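Thrombospondin related anonymous protein (Plasmodium falciparum, PDB 4F1J) probably mediates cell adhesion by the malaria parasite, through a magnesium-binding von Willebrand factor A domain that makes up this chain. Local coordinates at residues A[90-95]-A[120-125]; A[131-136]-A[157-162]; A[145-150]-A[189-194]. All blocks are in the same frame, centred on the assembly; numbering follows the deposited sequence. Where two conformers were deposited one is given.

In the fold
Interaction 1 comes first along the chain and is complete before the others open: residues 90-95, at the start of helix 94-106, meet the end of strand 115-122, closing a loop that holds most of that helix. Interactions 2 and 3 cross, since 131-136 precedes 145-150, which in turn precedes 157-162 and 189-194. Interaction 2 joins the helices on either side of strand 145-151 in sequence, while interaction 3 packs that strand against the C-terminal helix on the opposite face of the Rossmann-like sheet. Strands 115-122 and 145-151 are hydrogen-bonded neighbours, and S95 and D131 share a magnesium ion, so the three contacts are directly linked.

Interaction 1 of 3, residues A[90-95]-A[120-125]; sequences GRTNLS and ILTDGI. With MG (magnesium ion), chain C; MG (magnesium ion), chain H.
T92 and I125 meet beside the metal-ion-dependent adhesion site (MIDAS), at the C-terminal ends of the parallel strands of a von Willebrand factor A domain. Each segment supplies a ligand to a magnesium ion. D123 OD1 binds one such ion directly at 2.1 Å, and S17 and S19 complete the protein ligands. T92, by contrast, reaches this ion through solvent: T92 OG1 lies 2.7 Å from water 1, itself a ligand of the metal. A directly bound aspartate with a water-mediated threonine resembles the closed state of integrin-type A domains. At chi1 -47°, T92 OG1 sits beside the backbone N and faces water 1, while CG2, anti to that N, lies against the I125 carbonyl.

Hydrogen bonds shape the two loops separately. The 3.4 Å bond from G124 N to T122 OG1 is weak, and T122 OG1 has its stronger partner in D15, whose carboxylate also receives D123 N. In the other loop, N93 is the N-cap of helix 94-106: its OD1 accepts D96 N and also takes a hydrogen bond from water 2, a ligand of the second magnesium ion, to which S95 OG binds directly.

Van der Waals packing provides the direct touch between the segments. T92 CB comes within 3.6 Å of I125 O, its methyl lying close to the same carbonyl. Deeper in, L94 and I120 reach toward each other tip to tip and meet methyl to methyl, L94 CD1 3.9 Å from I120 CD1.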
ATOM      1  N   GLY A  90       4.220  17.630   0.437  1.00 12.16           N
ATOM      2  CA  GLY A  90       4.514  17.391  -0.963  1.00 12.31           C
ATOM      3  C   GLY A  90       3.359  16.819  -1.751  1.00 11.90           C
ATOM      4  O   GLY A  90       2.238  16.760  -1.262  1.00 12.02           O
ATOM      5  N   ARG A  91       3.662  16.402  -2.975  1.00 11.25           N
ATOM      6  CA  ARG A  91       2.639  16.044  -3.964  1.00 11.38           C
ATOM      7  C   ARG A  91       2.337  14.547  -3.943  1.00 10.47           C
ATOM      8  O   ARG A  91       2.413  13.963  -2.884  1.00  9.88           O
ATOM      9  CB  ARG A  91       3.018  16.595  -5.355  1.00 12.02           C
ATOM     10  CG  ARG A  91       4.358  16.191  -5.896  1.00 13.12           C
ATOM     11  CD  ARG A  91       4.642  16.907  -7.233  1.00 14.44           C
ATOM     12  NE  ARG A  91       5.838  16.399  -7.894  1.00 18.40           N
ATOM     13  CZ  ARG A  91       5.900  15.262  -8.608  1.00 20.93           C
ATOM     14  NH1 ARG A  91       4.843  14.462  -8.770  1.00 20.95           N
ATOM     15  NH2 ARG A  91       7.040  14.914  -9.182  1.00 23.67           N
ATOM     16  N   THR A  92       1.939  13.953  -5.066  1.00  9.63           N
ATOM     17  CA  THR A  92       1.461  12.553  -5.069  1.00 10.35           C
ATOM     18  C   THR A  92       2.082  11.768  -6.224  1.00  9.60           C
ATOM     19  O   THR A  92       1.399  11.449  -7.213  1.00  9.86           O
ATOM     20  CB  THR A  92      -0.080  12.512  -5.145  1.00  9.51           C
ATOM     21  OG1 THR A  92      -0.632  13.434  -4.180  1.00 11.19           O
ATOM     22  CG2 THR A  92      -0.627  11.101  -4.915  1.00  9.41           C
ATOM     23  N   ASN A  93       3.364  11.446  -6.064  1.00  9.45           N
ATOM     24  CA  ASN A  93       4.124  10.770  -7.107  1.00  8.82           C
ATOM     25  C   ASN A  93       3.952   9.257  -6.943  1.00  8.82           C
ATOM     26  O   ASN A  93       4.901   8.537  -6.615  1.00  8.43           O
ATOM     27  CB  ASN A  93       5.585  11.172  -7.012  1.00  8.74           C
ATOM     28  CG  ASN A  93       6.401  10.817  -8.252  1.00  8.04           C
ATOM     29  OD1 ASN A  93       5.991  10.047  -9.117  1.00  9.62           O
ATOM     30  ND2 ASN A  93       7.589  11.366  -8.305  1.00  8.06           N
ATOM     31  N   LEU A  94       2.736   8.789  -7.202  1.00  9.28           N
ATOM     32  CA  LEU A  94       2.433   7.353  -7.156  1.00  9.04           C
ATOM     33  C   LEU A  94       3.267   6.588  -8.169  1.00  9.51           C
ATOM     34  O   LEU A  94       3.705   5.463  -7.896  1.00  8.88           O
ATOM     35  CB  LEU A  94       0.951   7.085  -7.429  1.00  8.83           C
ATOM     36  CG  LEU A  94       0.540   5.599  -7.423  1.00  9.73           C
ATOM     37  CD1 LEU A  94       0.853   4.976  -6.093  1.00 10.57           C
ATOM     38  CD2 LEU A  94      -0.941   5.437  -7.793  1.00  8.94           C
ATOM     39  N   SER A  95       3.493   7.168  -9.340  1.00  8.68           N
ATOM     40  CA  SER A  95       4.214   6.441 -10.382  1.00  8.95           C
ATOM     41  C   SER A  95       5.651   6.106  -9.948  1.00  8.65           C
ATOM     42  O   SER A  95       6.122   5.010 -10.232  1.00  8.42           O
ATOM     43  CB  SER A  95       4.146   7.183 -11.726  1.00  9.56           C
ATOM     44  OG  SER A  95       4.813   8.439 -11.656  1.00 11.53           O
ATOM     45  N   ILE A 120      -1.769   0.220  -1.695  1.00  7.13           N
ATOM     46  CA  ILE A 120      -1.605   1.674  -1.700  1.00  6.99           C
ATOM     47  C   ILE A 120      -2.570   2.287  -0.665  1.00  6.88           C
ATOM     48  O   ILE A 120      -3.765   2.015  -0.700  1.00  8.06           O
ATOM     49  CB  ILE A 120      -1.908   2.259  -3.099  1.00  7.20           C
ATOM     50  CG1 ILE A 120      -0.846   1.857  -4.121  1.00  6.33           C
ATOM     51  CG2 ILE A 120      -2.005   3.776  -3.002  1.00  6.73           C
ATOM     52  CD1 ILE A 120      -1.373   1.752  -5.591  1.00  7.56           C
ATOM     53  N   LEU A 121      -2.052   3.119   0.235  1.00  6.83           N
ATOM     54  CA  LEU A 121      -2.866   3.975   1.100  1.00  8.30           C
ATOM     55  C   LEU A 121      -2.753   5.404   0.548  1.00  7.98           C
ATOM     56  O   LEU A 121      -1.655   5.933   0.434  1.00  8.64           O
ATOM     57  CB  LEU A 121      -2.382   3.918   2.547  1.00  8.60           C
ATOM     58  CG  LEU A 121      -2.190   2.549   3.210  1.00 10.21           C
ATOM     59  CD1 LEU A 121      -1.760   2.755   4.679  1.00 11.42           C
ATOM     60  CD2 LEU A 121      -3.419   1.688   3.058  1.00 11.93           C
ATOM     61  N   THR A 122      -3.868   6.000   0.117  1.00  8.77           N
ATOM     62  CA  THR A 122      -3.764   7.321  -0.532  1.00  8.18           C
ATOM     63  C   THR A 122      -4.934   8.214  -0.192  1.00  8.76           C
ATOM     64  O   THR A 122      -6.030   7.742   0.004  1.00  7.94           O
ATOM     65  CB  THR A 122      -3.617   7.173  -2.070  1.00  9.11           C
ATOM     66  OG1 THR A 122      -3.237   8.436  -2.674  1.00  8.80           O
ATOM     67  CG2 THR A 122      -4.889   6.604  -2.709  1.00  9.24           C
ATOM     68  N   ASP A 123      -4.689   9.521  -0.173  1.00  8.50           N
ATOM     69  CA  ASP A 123      -5.770  10.504   0.028  1.00  9.07           C
ATOM     70  C   ASP A 123      -5.961  11.415  -1.192  1.00  9.95           C
ATOM     71  O   ASP A 123      -6.591  12.472  -1.083  1.00 10.37           O
ATOM     72  CB  ASP A 123      -5.480  11.348   1.265  1.00  9.32           C
ATOM     73  CG  ASP A 123      -4.597  12.549   0.991  1.00 10.43           C
ATOM     74  OD1 ASP A 123      -3.693  12.491   0.097  1.00  6.80           O
ATOM     75  OD2 ASP A 123      -4.771  13.536   1.733  1.00 11.05           O
ATOM     76  N   GLY A 124      -5.401  11.018  -2.327  1.00  9.69           N
ATOM     77  CA  GLY A 124      -5.433  11.862  -3.519  1.00  9.75           C
ATOM     78  C   GLY A 124      -5.391  11.096  -4.819  1.00 11.00           C
ATOM     79  O   GLY A 124      -5.503   9.867  -4.861  1.00 10.49           O
ATOM     80  N   ILE A 125      -5.253  11.878  -5.887  1.00 12.12           N
ATOM     81  CA  ILE A 125      -5.107  11.388  -7.235  1.00 12.41           C
ATOM     82  C   ILE A 125      -3.623  11.518  -7.641  1.00 11.93           C
ATOM     83  O   ILE A 125      -2.976  12.531  -7.324  1.00 12.15           O
ATOM     84  CB  ILE A 125      -6.001  12.217  -8.184  1.00 13.16           C
ATOM     85  CG1 ILE A 125      -7.485  12.064  -7.792  1.00 15.23           C
ATOM     86  CG2 ILE A 125      -5.813  11.759  -9.613  1.00 15.12           C
ATOM     87  CD1 ILE A 125      -8.320  13.243  -8.187  1.00 16.50           C
TER
HETATM   88 MG    MG C 301      -2.859  14.004  -1.019  1.00 11.29          MG
HETATM   89 MG    MG H 306       6.305   8.912 -13.130  0.50 15.47          MG
HETATM   90  O   HOH W   1      -2.353  12.437  -2.383  1.00  8.55           O
HETATM   91  O   HOH W   2       6.961  10.181 -11.518  1.00 25.60           O
HETATM   92  O   HOH W   3      -4.676  14.554  -1.740  1.00  9.83           O
HETATM   93  O   HOH W   4      -2.166  15.470  -2.153  1.00  9.71           O
HETATM   94  O   HOH W   5       7.475   7.396 -12.519  1.00 17.47           O

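Interaction 2 of 3, residues A[131-136]-A[157-162]; sequences DSLKES and VAFNRF. With MG (magnesium ion), chain H.
L133 and F159 join helix 129-141 to helix 157-163 by apolar packing, a buried helix-helix contact on one face of the von Willebrand factor A domain. Their side chains pass each other in opposite directions, and the branch point L133 CG lies 3.8 Å from F159 CE1. With both L133 methyls also near CE1, the forked end of the leucine sits around this one ring corner. F159 gets there by an extended first torsion, CG anti to the backbone N (chi1 171°), which carries the ring across the gap between the helices. S132 adds a looser touch, its CB 4.3 Å from F159 CZ.

Polar groups act within the helices or toward other neighbours. S132 OG is satisfied by S128 O one turn earlier, leaving its methylene for the ring, while S136 OG donates a 2.8 Å hydrogen bond back to L133 O. D131, on the same helix, shares a magnesium ion with S95 and four waters.

P126 packs on both S132 and F159 from the preceding loop. L94 and S95 of helix 94-106 border S132, whereas S136 and N160 turn to I146 and V148 of strand 145-151, seating the helix pair on the sheet.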
ATOM      1  N   ASP A 131       1.288   7.951 -16.200  1.00 17.50           N
ATOM      2  CA  ASP A 131       2.447   7.182 -15.791  0.50 17.62           C
ATOM      3  C   ASP A 131       2.115   6.180 -14.691  1.00 17.26           C
ATOM      4  O   ASP A 131       2.737   5.129 -14.606  1.00 16.84           O
ATOM      5  CB  ASP A 131       3.593   8.072 -15.336  0.50 17.68           C
ATOM      6  CG  ASP A 131       4.925   7.381 -15.478  0.50 18.69           C
ATOM      7  OD1 ASP A 131       5.115   6.693 -16.514  0.50 20.58           O
ATOM      8  OD2 ASP A 131       5.764   7.503 -14.562  0.50 17.28           O
ATOM      9  N   SER A 132       1.136   6.501 -13.854  1.00 16.45           N
ATOM     10  CA  SER A 132       0.722   5.575 -12.796  1.00 16.72           C
ATOM     11  C   SER A 132       0.072   4.329 -13.419  1.00 17.18           C
ATOM     12  O   SER A 132       0.352   3.171 -13.029  1.00 16.58           O
ATOM     13  CB  SER A 132      -0.251   6.256 -11.824  1.00 16.49           C
ATOM     14  OG  SER A 132       0.431   7.208 -11.020  1.00 14.20           O
ATOM     15  N   LEU A 133      -0.789   4.565 -14.404  1.00 17.55           N
ATOM     16  CA  LEU A 133      -1.401   3.451 -15.139  1.00 18.63           C
ATOM     17  C   LEU A 133      -0.418   2.654 -15.978  1.00 19.15           C
ATOM     18  O   LEU A 133      -0.578   1.433 -16.088  1.00 20.77           O
ATOM     19  CB  LEU A 133      -2.585   3.938 -15.987  1.00 18.49           C
ATOM     20  CG  LEU A 133      -3.847   4.301 -15.208  1.00 18.92           C
ATOM     21  CD1 LEU A 133      -4.883   4.953 -16.136  1.00 18.64           C
ATOM     22  CD2 LEU A 133      -4.482   3.119 -14.462  1.00 20.79           C
ATOM     23  N   LYS A 134       0.585   3.303 -16.566  1.00 19.20           N
ATOM     24  CA  LYS A 134       1.639   2.634 -17.310  1.00 19.83           C
ATOM     25  C   LYS A 134       2.487   1.713 -16.412  1.00 19.04           C
ATOM     26  O   LYS A 134       2.689   0.532 -16.720  1.00 18.74           O
ATOM     27  CB  LYS A 134       2.529   3.673 -17.947  1.00 20.66           C
ATOM     28  CG  LYS A 134       3.669   3.145 -18.726  1.00 23.37           C
ATOM     29  CD  LYS A 134       4.156   4.195 -19.700  1.00 26.81           C
ATOM     30  CE  LYS A 134       5.590   3.964 -20.066  1.00 29.06           C
ATOM     31  NZ  LYS A 134       6.030   4.948 -21.076  1.00 29.85           N
ATOM     32  N   GLU A 135       2.972   2.259 -15.298  1.00 17.33           N
ATOM     33  CA  GLU A 135       3.606   1.422 -14.266  1.00 16.15           C
ATOM     34  C   GLU A 135       2.708   0.277 -13.801  1.00 15.28           C
ATOM     35  O   GLU A 135       3.186  -0.865 -13.686  1.00 14.91           O
ATOM     36  CB  GLU A 135       4.078   2.256 -13.057  1.00 15.82           C
ATOM     37  CG  GLU A 135       5.300   3.101 -13.326  1.00 16.79           C
ATOM     38  CD  GLU A 135       6.542   2.293 -13.690  1.00 17.56           C
ATOM     39  OE1 GLU A 135       6.732   1.161 -13.170  1.00 18.36           O
ATOM     40  OE2 GLU A 135       7.339   2.808 -14.502  1.00 18.54           O
ATOM     41  N   SER A 136       1.433   0.544 -13.516  1.00 14.31           N
ATOM     42  CA  SER A 136       0.551  -0.489 -12.997  1.00 14.64           C
ATOM     43  C   SER A 136       0.388  -1.635 -14.007  1.00 14.96           C
ATOM     44  O   SER A 136       0.340  -2.801 -13.618  1.00 13.60           O
ATOM     45  CB  SER A 136      -0.803   0.088 -12.568  1.00 15.20           C
ATOM     46  OG  SER A 136      -1.638   0.462 -13.661  1.00 16.85           O
ATOM     47  N   VAL A 157     -12.642   7.850  -6.994  1.00 11.48           N
ATOM     48  CA  VAL A 157     -13.035   6.447  -6.904  1.00 11.23           C
ATOM     49  C   VAL A 157     -12.863   5.692  -8.229  1.00 11.25           C
ATOM     50  O   VAL A 157     -12.351   4.568  -8.248  1.00 10.47           O
ATOM     51  CB  VAL A 157     -14.473   6.328  -6.376  1.00 11.51           C
ATOM     52  CG1 VAL A 157     -14.974   4.894  -6.455  1.00 12.09           C
ATOM     53  CG2 VAL A 157     -14.551   6.881  -4.971  1.00 11.11           C
ATOM     54  N   ALA A 158     -13.297   6.303  -9.336  1.00 11.41           N
ATOM     55  CA  ALA A 158     -13.168   5.692 -10.658  1.00 11.19           C
ATOM     56  C   ALA A 158     -11.708   5.334 -10.936  1.00 11.09           C
ATOM     57  O   ALA A 158     -11.394   4.206 -11.341  1.00 10.84           O
ATOM     58  CB  ALA A 158     -13.695   6.655 -11.733  1.00 10.63           C
ATOM     59  N   PHE A 159     -10.808   6.280 -10.687  1.00 11.69           N
ATOM     60  CA  PHE A 159      -9.412   6.001 -10.965  1.00 12.16           C
ATOM     61  C   PHE A 159      -8.863   4.896 -10.070  1.00 11.44           C
ATOM     62  O   PHE A 159      -8.111   4.051 -10.529  1.00 11.07           O
ATOM     63  CB  PHE A 159      -8.514   7.220 -10.815  1.00 13.05           C
ATOM     64  CG  PHE A 159      -7.079   6.867 -10.882  1.00 15.48           C
ATOM     65  CD1 PHE A 159      -6.474   6.661 -12.115  1.00 15.32           C
ATOM     66  CD2 PHE A 159      -6.352   6.590  -9.717  1.00 15.06           C
ATOM     67  CE1 PHE A 159      -5.158   6.286 -12.189  1.00 17.07           C
ATOM     68  CE2 PHE A 159      -5.059   6.215  -9.798  1.00 15.05           C
ATOM     69  CZ  PHE A 159      -4.451   6.051 -11.044  1.00 15.57           C
ATOM     70  N   ASN A 160      -9.202   4.920  -8.783  1.00 11.04           N
ATOM     71  CA  ASN A 160      -8.718   3.866  -7.893  1.00 10.32           C
ATOM     72  C   ASN A 160      -9.206   2.484  -8.347  1.00 10.22           C
ATOM     73  O   ASN A 160      -8.458   1.513  -8.337  1.00  9.99           O
ATOM     74  CB  ASN A 160      -9.180   4.124  -6.470  1.00  9.11           C
ATOM     75  CG  ASN A 160      -8.553   5.365  -5.848  1.00  9.43           C
ATOM     76  OD1 ASN A 160      -7.510   5.859  -6.276  1.00  9.97           O
ATOM     77  ND2 ASN A 160      -9.222   5.885  -4.837  1.00 11.93           N
ATOM     78  N   ARG A 161     -10.478   2.402  -8.736  1.00  9.67           N
ATOM     79  CA  ARG A 161     -11.060   1.163  -9.220  1.00 11.06           C
ATOM     80  C   ARG A 161     -10.402   0.690 -10.513  1.00 11.43           C
ATOM     81  O   ARG A 161     -10.081  -0.491 -10.614  1.00 12.33           O
ATOM     82  CB  ARG A 161     -12.577   1.315  -9.342  1.00 10.24           C
ATOM     83  CG  ARG A 161     -13.271   1.332  -7.965  1.00 11.16           C
ATOM     84  CD  ARG A 161     -14.768   1.610  -8.072  1.00 12.59           C
ATOM     85  NE  ARG A 161     -15.426   0.523  -8.780  1.00 14.47           N
ATOM     86  CZ  ARG A 161     -16.129  -0.463  -8.215  1.00 16.47           C
ATOM     87  NH1 ARG A 161     -16.378  -0.500  -6.913  1.00 18.75           N
ATOM     88  NH2 ARG A 161     -16.632  -1.403  -8.985  1.00 15.69           N
ATOM     89  N   PHE A 162     -10.155   1.614 -11.452  1.00 12.58           N
ATOM     90  CA  PHE A 162      -9.459   1.308 -12.717  1.00 12.48           C
ATOM     91  C   PHE A 162      -8.059   0.727 -12.380  1.00 13.07           C
ATOM     92  O   PHE A 162      -7.644  -0.324 -12.910  1.00 13.17           O
ATOM     93  CB  PHE A 162      -9.239   2.566 -13.599  1.00 14.51           C
ATOM     94  CG  PHE A 162     -10.432   3.056 -14.400  1.00 16.83           C
ATOM     95  CD1 PHE A 162     -11.125   2.219 -15.271  1.00 18.59           C
ATOM     96  CD2 PHE A 162     -10.760   4.430 -14.392  1.00 19.86           C
ATOM     97  CE1 PHE A 162     -12.180   2.709 -16.052  1.00 19.25           C
ATOM     98  CE2 PHE A 162     -11.816   4.936 -15.173  1.00 19.29           C
ATOM     99  CZ  PHE A 162     -12.520   4.075 -16.002  1.00 17.95           C
TER
HETATM  100 MG    MG H 306       6.305   8.912 -13.130  0.50 15.47          MG
HETATM  101  O   HOH W   2       6.961  10.181 -11.518  1.00 25.60           O
HETATM  102  O   HOH W   5       7.475   7.396 -12.519  1.00 17.47           O
HETATM  103  O   HOH W   6       7.905   9.481 -14.344  1.00 25.19           O
HETATM  104  O   HOH W   7       5.097  10.443 -13.610  1.00 37.93           O

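Interaction 3 of 3, residues A[145-150]-A[189-194]; sequences KIAVFG and GPFMKA
F191 projects from the C-terminal helix 184-200 onto strand 145-151, where it meets A147, V148 and F149 in a buried aromatic-aliphatic contact. The strand and this part of the helix run nearly antiparallel, as expected for a helix laid on the sheet of a Rossmann-like α/β fold, with their axes 10.2 Å apart.

Both phenylalanines hold CG anti to the backbone N, F149 with chi1 -174° and F191 with chi1 169°. The F191 ring is thereby carried away from its helix, up to the strand backbone, while the F149 ring leans over from the sheet. They form a T-shaped pair: the edge of F149 is directed at the face of F191, the centroids 5.4 Å apart and the planes at 63°. Between the two rings the nearest approach is F149 CD2 to F191 CD2, 3.7 Å, toward the rim of the F191 ring. The methylene F149 CB covers the same ring in a CH-pi contact, 4.3 Å from the F191 centroid.

The far end of F191 is held by the strand itself. A147 CB lies 3.8 Å from F191 CZ, and V148 O is 3.5 Å from F191 CE1, while the V148 side chain turns to the opposite face of the sheet. V187 and I188 also pack on F149, and A177 on F191. Between these two segments the contact is mainly one of shape and dispersion; the edge-to-face geometry, and the carbonyl oxygen V148 O beside F191 CE1, probably add a small electrostatic preference for how the rings are turned.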
ATOM      1  N   LYS A 145      -0.702  -8.070  -8.234  1.00 10.92           N
ATOM      2  CA  LYS A 145      -2.019  -7.575  -7.927  1.00 12.25           C
ATOM      3  C   LYS A 145      -1.864  -6.255  -7.156  1.00 10.61           C
ATOM      4  O   LYS A 145      -0.938  -6.112  -6.364  1.00  9.86           O
ATOM      5  CB  LYS A 145      -2.819  -8.590  -7.114  1.00 13.69           C
ATOM      6  CG  LYS A 145      -3.330  -9.728  -7.981  1.00 15.24           C
ATOM      7  CD  LYS A 145      -4.379 -10.593  -7.315  1.00 17.21           C
ATOM      8  CE  LYS A 145      -4.948 -11.608  -8.329  1.00 20.18           C
ATOM      9  NZ  LYS A 145      -5.571 -12.830  -7.715  1.00 24.05           N
ATOM     10  N   ILE A 146      -2.791  -5.338  -7.389  1.00 10.11           N
ATOM     11  CA  ILE A 146      -2.745  -4.006  -6.778  1.00  8.91           C
ATOM     12  C   ILE A 146      -4.043  -3.743  -6.040  1.00  8.80           C
ATOM     13  O   ILE A 146      -5.119  -3.954  -6.586  1.00  9.26           O
ATOM     14  CB  ILE A 146      -2.518  -2.907  -7.843  1.00  9.24           C
ATOM     15  CG1 ILE A 146      -1.215  -3.183  -8.653  1.00  9.21           C
ATOM     16  CG2 ILE A 146      -2.507  -1.499  -7.163  1.00  9.04           C
ATOM     17  CD1 ILE A 146      -0.980  -2.202  -9.842  1.00  9.61           C
ATOM     18  N   ALA A 147      -3.936  -3.310  -4.782  1.00  7.93           N
ATOM     19  CA  ALA A 147      -5.086  -2.925  -3.965  1.00  7.76           C
ATOM     20  C   ALA A 147      -4.931  -1.475  -3.548  1.00  7.62           C
ATOM     21  O   ALA A 147      -3.817  -1.012  -3.368  1.00  7.29           O
ATOM     22  CB  ALA A 147      -5.210  -3.837  -2.732  1.00  8.25           C
ATOM     23  N   VAL A 148      -6.049  -0.776  -3.381  1.00  6.72           N
ATOM     24  CA  VAL A 148      -6.034   0.620  -2.975  1.00  7.51           C
ATOM     25  C   VAL A 148      -7.033   0.886  -1.849  1.00  7.45           C
ATOM     26  O   VAL A 148      -8.211   0.519  -1.919  1.00  9.36           O
ATOM     27  CB  VAL A 148      -6.358   1.582  -4.144  1.00  6.32           C
ATOM     28  CG1 VAL A 148      -6.463   3.027  -3.639  1.00  9.54           C
ATOM     29  CG2 VAL A 148      -5.291   1.491  -5.265  1.00  5.91           C
ATOM     30  N   PHE A 149      -6.554   1.580  -0.831  1.00  8.08           N
ATOM     31  CA  PHE A 149      -7.383   2.043   0.289  1.00  8.46           C
ATOM     32  C   PHE A 149      -7.379   3.567   0.208  1.00  8.94           C
ATOM     33  O   PHE A 149      -6.364   4.208   0.495  1.00  8.90           O
ATOM     34  CB  PHE A 149      -6.783   1.548   1.609  1.00  9.20           C
ATOM     35  CG  PHE A 149      -7.629   1.832   2.839  1.00  9.32           C
ATOM     36  CD1 PHE A 149      -7.490   3.034   3.524  1.00  9.04           C
ATOM     37  CD2 PHE A 149      -8.520   0.882   3.330  1.00 10.29           C
ATOM     38  CE1 PHE A 149      -8.223   3.298   4.671  1.00  9.99           C
ATOM     39  CE2 PHE A 149      -9.274   1.148   4.478  1.00 11.88           C
ATOM     40  CZ  PHE A 149      -9.118   2.337   5.148  1.00 11.07           C
ATOM     41  N   GLY A 150      -8.514   4.136  -0.189  1.00  9.45           N
ATOM     42  CA  GLY A 150      -8.652   5.577  -0.375  1.00 10.10           C
ATOM     43  C   GLY A 150      -9.193   6.253   0.858  1.00 10.15           C
ATOM     44  O   GLY A 150     -10.051   5.708   1.549  1.00 10.19           O
ATOM     45  N   GLY A 189      -9.411  -3.626   8.460  1.00 13.47           N
ATOM     46  CA  GLY A 189      -9.506  -5.082   8.672  1.00 13.67           C
ATOM     47  C   GLY A 189     -10.293  -5.810   7.595  1.00 13.84           C
ATOM     48  O   GLY A 189      -9.757  -6.699   6.936  1.00 13.41           O
ATOM     49  N   PRO A 190     -11.580  -5.440   7.396  1.00 14.55           N
ATOM     50  CA  PRO A 190     -12.373  -6.003   6.309  1.00 14.80           C
ATOM     51  C   PRO A 190     -11.713  -5.858   4.931  1.00 14.71           C
ATOM     52  O   PRO A 190     -11.765  -6.774   4.113  1.00 15.08           O
ATOM     53  CB  PRO A 190     -13.665  -5.195   6.393  1.00 15.17           C
ATOM     54  CG  PRO A 190     -13.782  -4.859   7.848  1.00 15.95           C
ATOM     55  CD  PRO A 190     -12.384  -4.529   8.240  1.00 15.14           C
ATOM     56  N   PHE A 191     -11.072  -4.718   4.690  1.00 14.18           N
ATOM     57  CA  PHE A 191     -10.343  -4.511   3.436  1.00 12.92           C
ATOM     58  C   PHE A 191      -9.224  -5.549   3.258  1.00 12.41           C
ATOM     59  O   PHE A 191      -9.143  -6.214   2.221  1.00 11.65           O
ATOM     60  CB  PHE A 191      -9.813  -3.069   3.370  1.00 12.94           C
ATOM     61  CG  PHE A 191      -8.831  -2.812   2.241  1.00 12.32           C
ATOM     62  CD1 PHE A 191      -9.256  -2.731   0.908  1.00 13.94           C
ATOM     63  CD2 PHE A 191      -7.499  -2.608   2.515  1.00  9.76           C
ATOM     64  CE1 PHE A 191      -8.343  -2.477  -0.121  1.00 11.85           C
ATOM     65  CE2 PHE A 191      -6.587  -2.352   1.481  1.00 11.23           C
ATOM     66  CZ  PHE A 191      -7.025  -2.276   0.174  1.00 12.26           C
ATOM     67  N   MET A 192      -8.355  -5.685   4.253  1.00 12.27           N
ATOM     68  CA  MET A 192      -7.215  -6.588   4.130  1.00 11.94           C
ATOM     69  C   MET A 192      -7.686  -8.052   4.040  1.00 12.77           C
ATOM     70  O   MET A 192      -7.098  -8.870   3.320  1.00 12.03           O
ATOM     71  CB  MET A 192      -6.258  -6.412   5.308  1.00 12.19           C
ATOM     72  CG  MET A 192      -5.468  -5.143   5.301  1.00 12.23           C
ATOM     73  SD  MET A 192      -4.647  -4.733   3.726  1.00 11.81           S
ATOM     74  CE  MET A 192      -3.359  -5.971   3.706  1.00 11.65           C
ATOM     75  N   LYS A 193      -8.769  -8.369   4.739  1.00 14.43           N
ATOM     76  CA  LYS A 193      -9.362  -9.705   4.613  1.00 15.49           C
ATOM     77  C   LYS A 193      -9.786  -9.988   3.183  1.00 14.80           C
ATOM     78  O   LYS A 193      -9.421 -11.039   2.623  1.00 16.37           O
ATOM     79  CB  LYS A 193     -10.538  -9.888   5.568  1.00 16.19           C
ATOM     80  CG  LYS A 193     -11.031 -11.332   5.605  1.00 17.64           C
ATOM     81  CD  LYS A 193     -12.219 -11.485   6.529  1.00 18.59           C
ATOM     82  CE  LYS A 193     -12.604 -12.950   6.692  1.00 22.02           C
ATOM     83  NZ  LYS A 193     -13.502 -13.090   7.895  1.00 25.43           N
ATOM     84  N   ALA A 194     -10.480  -9.034   2.570  1.00 14.36           N
ATOM     85  CA  ALA A 194     -10.968  -9.145   1.186  1.00 13.33           C
ATOM     86  C   ALA A 194      -9.820  -9.225   0.193  1.00 13.64           C
ATOM     87  O   ALA A 194      -9.833 -10.036  -0.721  1.00 12.93           O
ATOM     88  CB  ALA A 194     -11.850  -7.979   0.846  1.00 13.78           C
TER